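Local structure of HNH endonuclease (Geobacillus virus E2, 5H0O) at residues Q77-E82 with Q115-R120; D92-L97 with N109-C114. The protein probably cuts DNA as a phage-encoded nuclease of the HNH family, in the His-Me finger clan. All blocks are in the same frame, centred on the assembly; numbering follows the deposited sequence.

Interaction 1 of 2, residues Q77-E82 with Q115-R120. With MN (manganese (II) ion), chain B.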
ATOM      1  N   GLN A  77       8.483  -8.504   1.900  1.00 10.13           N
ATOM      2  CA  GLN A  77       7.748  -9.746   1.761  1.00 11.52           C
ATOM      3  C   GLN A  77       7.887 -10.367   0.382  1.00 12.29           C
ATOM      4  O   GLN A  77       7.859 -11.592   0.257  1.00 13.88           O
ATOM      5  CB  GLN A  77       6.281  -9.511   2.103  1.00 13.70           C
ATOM      6  CG  GLN A  77       6.085  -9.104   3.555  1.00 13.93           C
ATOM      7  CD  GLN A  77       6.605 -10.162   4.515  1.00 14.81           C
ATOM      8  OE1 GLN A  77       5.992 -11.227   4.676  1.00 18.57           O
ATOM      9  NE2 GLN A  77       7.745  -9.901   5.134  1.00 14.84           N
ATOM     10  N   HIS A  78       8.049  -9.554  -0.653  1.00 12.04           N
ATOM     11  CA  HIS A  78       8.254 -10.113  -1.992  1.00 11.44           C
ATOM     12  C   HIS A  78       9.639 -10.727  -2.080  1.00 12.34           C
ATOM     13  O   HIS A  78       9.793 -11.830  -2.614  1.00 14.54           O
ATOM     14  CB  HIS A  78       8.073  -9.054  -3.069  1.00 10.84           C
ATOM     15  CG  HIS A  78       6.664  -8.586  -3.230  1.00 12.02           C
ATOM     16  ND1 HIS A  78       6.287  -7.725  -4.239  1.00 13.65           N
ATOM     17  CD2 HIS A  78       5.542  -8.846  -2.515  1.00 12.60           C
ATOM     18  CE1 HIS A  78       4.993  -7.477  -4.140  1.00 14.05           C
ATOM     19  NE2 HIS A  78       4.518  -8.144  -3.104  1.00 12.78           N
ATOM     20  N   CYS A  79      10.647 -10.029  -1.561  1.00 11.61           N
ATOM     21  CA  CYS A  79      11.989 -10.603  -1.496  1.00 12.41           C
ATOM     22  C   CYS A  79      11.986 -11.934  -0.741  1.00 13.98           C
ATOM     23  O   CYS A  79      12.587 -12.909  -1.195  1.00 15.16           O
ATOM     24  CB  CYS A  79      12.961  -9.617  -0.847  1.00 11.73           C
ATOM     25  SG  CYS A  79      13.577  -8.325  -1.995  1.00 13.74           S
ATOM     26  N   LEU A  80      11.287 -11.990   0.385  1.00 13.78           N
ATOM     27  CA  LEU A  80      11.274 -13.216   1.185  1.00 16.65           C
ATOM     28  C   LEU A  80      10.726 -14.388   0.371  1.00 18.16           C
ATOM     29  O   LEU A  80      11.273 -15.499   0.424  1.00 20.39           O
ATOM     30  CB  LEU A  80      10.466 -12.992   2.464  1.00 18.66           C
ATOM     31  CG  LEU A  80      10.661 -13.937   3.643  1.00 22.71           C
ATOM     32  CD1 LEU A  80      12.114 -14.016   4.060  1.00 23.44           C
ATOM     33  CD2 LEU A  80       9.798 -13.445   4.800  1.00 23.76           C
ATOM     34  N   LYS A  81       9.672 -14.145  -0.402  1.00 19.82           N
ATOM     35  CA  LYS A  81       9.096 -15.174  -1.280  1.00 21.70           C
ATOM     36  C   LYS A  81      10.088 -15.625  -2.343  1.00 21.99           C
ATOM     37  O   LYS A  81      10.032 -16.772  -2.799  1.00 25.32           O
ATOM     38  CB  LYS A  81       7.817 -14.665  -1.948  1.00 25.09           C
ATOM     39  CG  LYS A  81       6.683 -14.412  -0.986  1.00 27.94           C
ATOM     40  CD  LYS A  81       5.377 -14.154  -1.720  1.00 30.64           C
ATOM     41  CE  LYS A  81       4.225 -14.014  -0.735  1.00 32.87           C
ATOM     42  NZ  LYS A  81       2.901 -13.962  -1.417  1.00 33.83           N
ATOM     43  N   GLU A  82      11.008 -14.742  -2.723  1.00 20.82           N
ATOM     44  CA  GLU A  82      12.059 -15.038  -3.686  1.00 22.42           C
ATOM     45  C   GLU A  82      13.362 -15.501  -3.021  1.00 22.42           C
ATOM     46  O   GLU A  82      14.409 -15.551  -3.679  1.00 23.22           O
ATOM     47  CB  GLU A  82      12.301 -13.805  -4.581  1.00 25.24           C
ATOM     48  CG  GLU A  82      11.061 -13.401  -5.397  1.00 27.15           C
ATOM     49  CD  GLU A  82      11.174 -12.052  -6.108  1.00 30.41           C
ATOM     50  OE1 GLU A  82      11.603 -11.061  -5.483  1.00 33.29           O
ATOM     51  OE2 GLU A  82      10.813 -11.978  -7.302  1.00 31.63           O
ATOM     52  N   GLN A 115      12.364  -0.901  -1.806  1.00 11.37           N
ATOM     53  CA  GLN A 115      12.109   0.029  -2.906  1.00 12.19           C
ATOM     54  C   GLN A 115      11.998  -0.690  -4.244  1.00 12.21           C
ATOM     55  O   GLN A 115      11.128  -0.369  -5.042  1.00 12.67           O
ATOM     56  CB  GLN A 115      13.202   1.082  -3.005  1.00 12.30           C
ATOM     57  CG  GLN A 115      12.969   1.998  -4.202  1.00 13.68           C
ATOM     58  CD  GLN A 115      14.040   3.029  -4.382  1.00 14.37           C
ATOM     59  OE1 GLN A 115      14.675   3.431  -3.424  1.00 15.49           O
ATOM     60  NE2 GLN A 115      14.237   3.475  -5.616  1.00 15.71           N
ATOM     61  N   ALA A 116      12.890  -1.641  -4.510  1.00 12.86           N
ATOM     62  CA  ALA A 116      12.859  -2.319  -5.788  1.00 12.98           C
ATOM     63  C   ALA A 116      11.516  -3.018  -5.988  1.00 12.83           C
ATOM     64  O   ALA A 116      10.926  -2.943  -7.070  1.00 13.78           O
ATOM     65  CB  ALA A 116      14.015  -3.306  -5.932  1.00 13.62           C
ATOM     66  N   CYS A 117      11.012  -3.674  -4.944  1.00 11.58           N
ATOM     67  CA  CYS A 117       9.735  -4.367  -5.068  1.00 11.36           C
ATOM     68  C   CYS A 117       8.561  -3.402  -5.120  1.00 11.75           C
ATOM     69  O   CYS A 117       7.574  -3.675  -5.817  1.00 12.47           O
ATOM     70  CB  CYS A 117       9.573  -5.377  -3.933  1.00 11.61           C
ATOM     71  SG  CYS A 117      10.744  -6.751  -4.090  1.00 12.98           S
ATOM     72  N   HIS A 118       8.636  -2.281  -4.406  1.00 11.79           N
ATOM     73  CA  HIS A 118       7.619  -1.251  -4.527  1.00 12.54           C
ATOM     74  C   HIS A 118       7.572  -0.680  -5.946  1.00 12.55           C
ATOM     75  O   HIS A 118       6.495  -0.554  -6.530  1.00 12.23           O
ATOM     76  CB  HIS A 118       7.861  -0.141  -3.505  1.00 14.54           C
ATOM     77  CG  HIS A 118       6.819   0.930  -3.529  1.00 19.51           C
ATOM     78  ND1 HIS A 118       7.126   2.259  -3.691  1.00 24.84           N
ATOM     79  CD2 HIS A 118       5.476   0.865  -3.394  1.00 22.02           C
ATOM     80  CE1 HIS A 118       6.013   2.970  -3.666  1.00 25.03           C
ATOM     81  NE2 HIS A 118       4.997   2.148  -3.492  1.00 24.22           N
ATOM     82  N   ASN A 119       8.740  -0.380  -6.514  1.00 12.92           N
ATOM     83  CA  ASN A 119       8.787   0.158  -7.876  1.00 13.34           C
ATOM     84  C   ASN A 119       8.258  -0.867  -8.877  1.00 13.49           C
ATOM     85  O   ASN A 119       7.505  -0.518  -9.795  1.00 14.44           O
ATOM     86  CB  ASN A 119      10.225   0.549  -8.251  1.00 14.83           C
ATOM     87  CG  ASN A 119      10.776   1.743  -7.464  1.00 16.72           C
ATOM     88  OD1 ASN A 119      11.984   1.995  -7.519  1.00 19.16           O
ATOM     89  ND2 ASN A 119       9.930   2.476  -6.751  1.00 15.68           N
ATOM     90  N   ARG A 120       8.635  -2.133  -8.711  1.00 11.73           N
ATOM     91  CA  ARG A 120       8.125  -3.191  -9.575  1.00 12.90           C
ATOM     92  C   ARG A 120       6.606  -3.286  -9.477  1.00 12.83           C
ATOM     93  O   ARG A 120       5.904  -3.362 -10.491  1.00 14.15           O
ATOM     94  CB  ARG A 120       8.776  -4.530  -9.227  1.00 14.26           C
ATOM     95  CG  ARG A 120       8.157  -5.725  -9.929  1.00 16.44           C
ATOM     96  CD  ARG A 120       8.947  -7.009  -9.726  1.00 16.60           C
ATOM     97  NE  ARG A 120       9.042  -7.410  -8.326  1.00 15.18           N
ATOM     98  CZ  ARG A 120       9.619  -8.532  -7.910  1.00 15.38           C
ATOM     99  NH1 ARG A 120      10.144  -9.379  -8.797  1.00 18.26           N
ATOM    100  NH2 ARG A 120       9.683  -8.815  -6.612  1.00 14.88           N
TER
HETATM  101 MN    MN B 201      11.976  -6.649  -2.120  1.00  9.78          MN
HETATM  102  O   HOH W   1       7.254  -6.337  -6.398  1.00 13.05           O
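Glu-82 and Arg-120 reach for each other from opposite directions and meet end-on, NH1 and NH2 of the arginine each taking one carboxylate oxygen. The two bonds differ in geometry. NH1 lies 3.1 Å from OE2 of Glu-82 and uses its syn lone pair, whereas NH2, 3.2 Å from OE1 of Glu-82, comes from above the carboxylate plane, consistent with the 46° between the two planes. A bend at chi3 (61°) in an otherwise extended arginine chain swings the guanidinium back to the helix 77-81 side. Its NE, together with ND1 of His-78 and the carbonyl O of Cys-117, holds one water in the plane of the imidazole, which ties the arginine's third nitrogen to both segments. Next to this water, SG of Cys-117 packs against CB of His-78 at 3.7 Å. The same sulfur binds manganese, as does SG of Cys-79; both metal bonds measure 2.3 Å. Cys-76 and Cys-114 complete a four-cysteine site, consistent with the structural CxxC metal sites of some HNH nucleases. The axes of 77-81 and 115-120 run at 98° with a closest approach of 9.7 Å, while NE2 of His-78 is hydrogen-bonded to Gln-111 on strand 110-113.

Interaction 2 of 2, residues D92-L97 with N109-C114. With MN (manganese (II) ion), chain B.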
ATOM      1  N   ASP A  92       2.832  -1.143   1.446  1.00 11.24           N
ATOM      2  CA  ASP A  92       2.008  -0.893   0.268  1.00 12.47           C
ATOM      3  C   ASP A  92       0.706  -1.690   0.336  1.00 11.61           C
ATOM      4  O   ASP A  92       0.679  -2.827   0.836  1.00 12.17           O
ATOM      5  CB  ASP A  92       2.763  -1.277  -1.008  1.00 13.72           C
ATOM      6  CG  ASP A  92       2.118  -0.733  -2.272  1.00 21.62           C
ATOM      7  OD1 ASP A  92       1.361   0.270  -2.199  1.00 24.46           O
ATOM      8  OD2 ASP A  92       2.378  -1.307  -3.354  1.00 25.03           O
ATOM      9  N   HIS A  93      -0.361  -1.091  -0.176  1.00 11.70           N
ATOM     10  CA  HIS A  93      -1.640  -1.772  -0.352  1.00 10.93           C
ATOM     11  C   HIS A  93      -1.561  -2.736  -1.535  1.00 12.07           C
ATOM     12  O   HIS A  93      -1.118  -2.363  -2.620  1.00 14.76           O
ATOM     13  CB  HIS A  93      -2.746  -0.751  -0.590  1.00 10.43           C
ATOM     14  CG  HIS A  93      -3.091   0.042   0.623  1.00 10.34           C
ATOM     15  ND1 HIS A  93      -2.322   1.094   1.073  1.00 12.82           N
ATOM     16  CD2 HIS A  93      -4.108  -0.088   1.505  1.00 11.31           C
ATOM     17  CE1 HIS A  93      -2.855   1.580   2.180  1.00 11.66           C
ATOM     18  NE2 HIS A  93      -3.935   0.872   2.470  1.00 10.63           N
ATOM     19  N   ILE A  94      -1.999  -3.971  -1.320  1.00 12.63           N
ATOM     20  CA  ILE A  94      -1.950  -4.984  -2.377  1.00 12.57           C
ATOM     21  C   ILE A  94      -2.931  -4.611  -3.470  1.00 13.98           C
ATOM     22  O   ILE A  94      -2.536  -4.370  -4.617  1.00 15.14           O
ATOM     23  CB  ILE A  94      -2.230  -6.387  -1.826  1.00 13.77           C
ATOM     24  CG1 ILE A  94      -1.193  -6.776  -0.767  1.00 14.47           C
ATOM     25  CG2 ILE A  94      -2.211  -7.388  -2.974  1.00 16.61           C
ATOM     26  CD1 ILE A  94      -1.459  -8.108  -0.084  1.00 15.73           C
ATOM     27  N   THR A  95      -4.208  -4.557  -3.125  1.00 14.00           N
ATOM     28  CA  THR A  95      -5.186  -3.854  -3.938  1.00 14.27           C
ATOM     29  C   THR A  95      -5.057  -2.373  -3.613  1.00 14.54           C
ATOM     30  O   THR A  95      -5.237  -1.987  -2.447  1.00 13.65           O
ATOM     31  CB  THR A  95      -6.608  -4.340  -3.654  1.00 14.64           C
ATOM     32  OG1 THR A  95      -6.683  -5.742  -3.919  1.00 18.01           O
ATOM     33  CG2 THR A  95      -7.614  -3.594  -4.518  1.00 16.03           C
ATOM     34  N   PRO A  96      -4.738  -1.531  -4.602  1.00 15.21           N
ATOM     35  CA  PRO A  96      -4.445  -0.137  -4.292  1.00 16.08           C
ATOM     36  C   PRO A  96      -5.555   0.553  -3.526  1.00 16.11           C
ATOM     37  O   PRO A  96      -6.751   0.245  -3.665  1.00 15.88           O
ATOM     38  CB  PRO A  96      -4.231   0.502  -5.670  1.00 16.84           C
ATOM     39  CG  PRO A  96      -3.719  -0.616  -6.497  1.00 17.79           C
ATOM     40  CD  PRO A  96      -4.447  -1.843  -6.013  1.00 16.45           C
ATOM     41  N   LEU A  97      -5.139   1.472  -2.667  1.00 15.97           N
ATOM     42  CA  LEU A  97      -6.055   2.278  -1.893  1.00 15.79           C
ATOM     43  C   LEU A  97      -7.130   2.919  -2.756  1.00 17.01           C
ATOM     44  O   LEU A  97      -8.315   2.926  -2.405  1.00 17.15           O
ATOM     45  CB  LEU A  97      -5.245   3.351  -1.154  1.00 15.94           C
ATOM     46  CG  LEU A  97      -6.033   4.213  -0.194  1.00 13.89           C
ATOM     47  CD1 LEU A  97      -6.581   3.336   0.913  1.00 14.79           C
ATOM     48  CD2 LEU A  97      -5.151   5.316   0.374  1.00 14.27           C
ATOM     49  N   ASN A 109      -4.255  -6.985   3.276  1.00 12.16           N
ATOM     50  CA  ASN A 109      -4.158  -6.178   2.070  1.00 10.85           C
ATOM     51  C   ASN A 109      -2.917  -5.284   2.106  1.00  9.27           C
ATOM     52  O   ASN A 109      -2.830  -4.329   1.330  1.00 10.90           O
ATOM     53  CB  ASN A 109      -5.411  -5.320   1.885  1.00 11.32           C
ATOM     54  CG  ASN A 109      -5.462  -4.647   0.522  1.00 11.38           C
ATOM     55  OD1 ASN A 109      -5.158  -5.274  -0.496  1.00 12.24           O
ATOM     56  ND2 ASN A 109      -5.816  -3.371   0.493  1.00 12.30           N
ATOM     57  N   LEU A 110      -1.971  -5.578   2.993  1.00 10.88           N
ATOM     58  CA  LEU A 110      -0.796  -4.727   3.195  1.00 10.64           C
ATOM     59  C   LEU A 110       0.464  -5.570   3.195  1.00 11.19           C
ATOM     60  O   LEU A 110       0.488  -6.664   3.776  1.00 14.24           O
ATOM     61  CB  LEU A 110      -0.898  -3.941   4.504  1.00 11.34           C
ATOM     62  CG  LEU A 110      -2.029  -2.922   4.524  1.00 11.26           C
ATOM     63  CD1 LEU A 110      -2.290  -2.448   5.948  1.00 13.03           C
ATOM     64  CD2 LEU A 110      -1.766  -1.741   3.608  1.00 11.57           C
ATOM     65  N   GLN A 111       1.525  -5.077   2.556  1.00 10.38           N
ATOM     66  CA  GLN A 111       2.805  -5.769   2.538  1.00 10.49           C
ATOM     67  C   GLN A 111       3.942  -4.781   2.767  1.00 10.69           C
ATOM     68  O   GLN A 111       3.974  -3.707   2.161  1.00 11.66           O
ATOM     69  CB  GLN A 111       3.059  -6.499   1.212  1.00 12.59           C
ATOM     70  CG  GLN A 111       2.121  -7.668   0.930  1.00 13.71           C
ATOM     71  CD  GLN A 111       2.352  -8.261  -0.459  1.00 14.35           C
ATOM     72  OE1 GLN A 111       2.298  -7.551  -1.469  1.00 15.32           O
ATOM     73  NE2 GLN A 111       2.602  -9.553  -0.516  1.00 14.77           N
ATOM     74  N   SER A 112       4.894  -5.178   3.605  1.00 10.51           N
ATOM     75  CA  SER A 112       6.154  -4.458   3.735  1.00  9.89           C
ATOM     76  C   SER A 112       7.020  -4.770   2.515  1.00  9.94           C
ATOM     77  O   SER A 112       7.253  -5.942   2.191  1.00 10.66           O
ATOM     78  CB  SER A 112       6.877  -4.891   5.013  1.00 10.01           C
ATOM     79  OG  SER A 112       6.065  -4.697   6.155  1.00 11.44           O
ATOM     80  N   LEU A 113       7.521  -3.727   1.855  1.00  9.50           N
ATOM     81  CA  LEU A 113       8.309  -3.886   0.640  1.00  9.76           C
ATOM     82  C   LEU A 113       9.583  -3.053   0.681  1.00 10.35           C
ATOM     83  O   LEU A 113       9.617  -1.967   1.273  1.00 11.03           O
ATOM     84  CB  LEU A 113       7.523  -3.498  -0.616  1.00 10.99           C
ATOM     85  CG  LEU A 113       6.216  -4.231  -0.899  1.00 11.08           C
ATOM     86  CD1 LEU A 113       5.575  -3.620  -2.132  1.00 12.32           C
ATOM     87  CD2 LEU A 113       6.450  -5.715  -1.087  1.00 11.39           C
ATOM     88  N   CYS A 114      10.617  -3.553   0.010  1.00 11.62           N
ATOM     89  CA  CYS A 114      11.781  -2.746  -0.321  1.00 11.51           C
ATOM     90  C   CYS A 114      11.461  -1.835  -1.506  1.00 10.84           C
ATOM     91  O   CYS A 114      10.431  -1.981  -2.159  1.00 11.84           O
ATOM     92  CB  CYS A 114      12.981  -3.641  -0.646  1.00 12.20           C
ATOM     93  SG  CYS A 114      12.880  -4.512  -2.244  1.00 12.69           S
TER
HETATM   94 MN    MN B 201      11.976  -6.649  -2.120  1.00  9.78          MN
HETATM   95  O   HOH W   2       1.651  -4.638  -1.633  1.00 18.17           O
HETATM   96  O   HOH W   3      -6.070  -7.566  -1.689  1.00 22.37           O
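Asn-109 grips the chain beyond strand 90-93 with both its backbone and its amide. Its carbonyl O accepts Ile-94 N at 2.8 Å, the donor standing above the carbonyl plane. With CG anti to the backbone N (chi1 -170°), the side chain reaches Thr-95: OD1 takes Thr-95 N at 2.9 Å, and ND2 returns a longer bond to the carbonyl O of Thr-95, in plane on a lone pair. A water donates to OD1 as well and also bonds OG1 of Thr-95, while ND2 lies at the edge of the His-93 ring and has a further partner in Lys-103 O. Leu-110 runs alongside His-93 and sets CD2 over the ring, 3.5 Å from its centroid and 8° off the normal, a CH-pi contact. CB of Leu-97 covers the opposite face, and NE2 of His-93 bonds Arg-104 O, so the imidazole is fixed from both faces and at its edge. This antiparallel pair of strands, packed against helix 115-129, is the beta-beta-alpha arrangement of the His-Me finger, in which a histidine near the end of the first strand is usually the general base; the position of His-93 is consistent with that role. Gln-111 pairs with Asp-92 through two backbone bonds, and its CG packs against CD1 of Ile-94 at 3.7 Å. Its OE1 accepts from a water that also donates weakly to Asp-92 O, and from His-78. Leu-113 brings CD1 to CB of Asp-92 at 3.8 Å, the carboxylate beyond being paired with Lys-121. Cys-114, at the N-cap of the following helix, binds manganese through SG.

How the interactions relate
The centres of the two interactions lie 11 Å apart, and both belong to the HNH motif. In chain order come 77-82, 92-97, 109-114 and 115-120, so interaction 2 closes the inner loop and interaction 1 the outer one. Strand 110-113 leads into helix 115-129, making 109-114 and 115-120 one continuous piece. Direct contacts also connect the two: Gln-77 N lies 2.9 Å from Ser-112 O, and His-78 CD2 packs on Leu-113 CD2 at 3.6 Å. Cys-76 and Cys-79 bring manganese two ligands from the N-terminal side, Cys-114 and Cys-117 two from the strand-helix junction; the metal thus joins helix 77-81 to the beta-beta-alpha unit, consistent with a structural role.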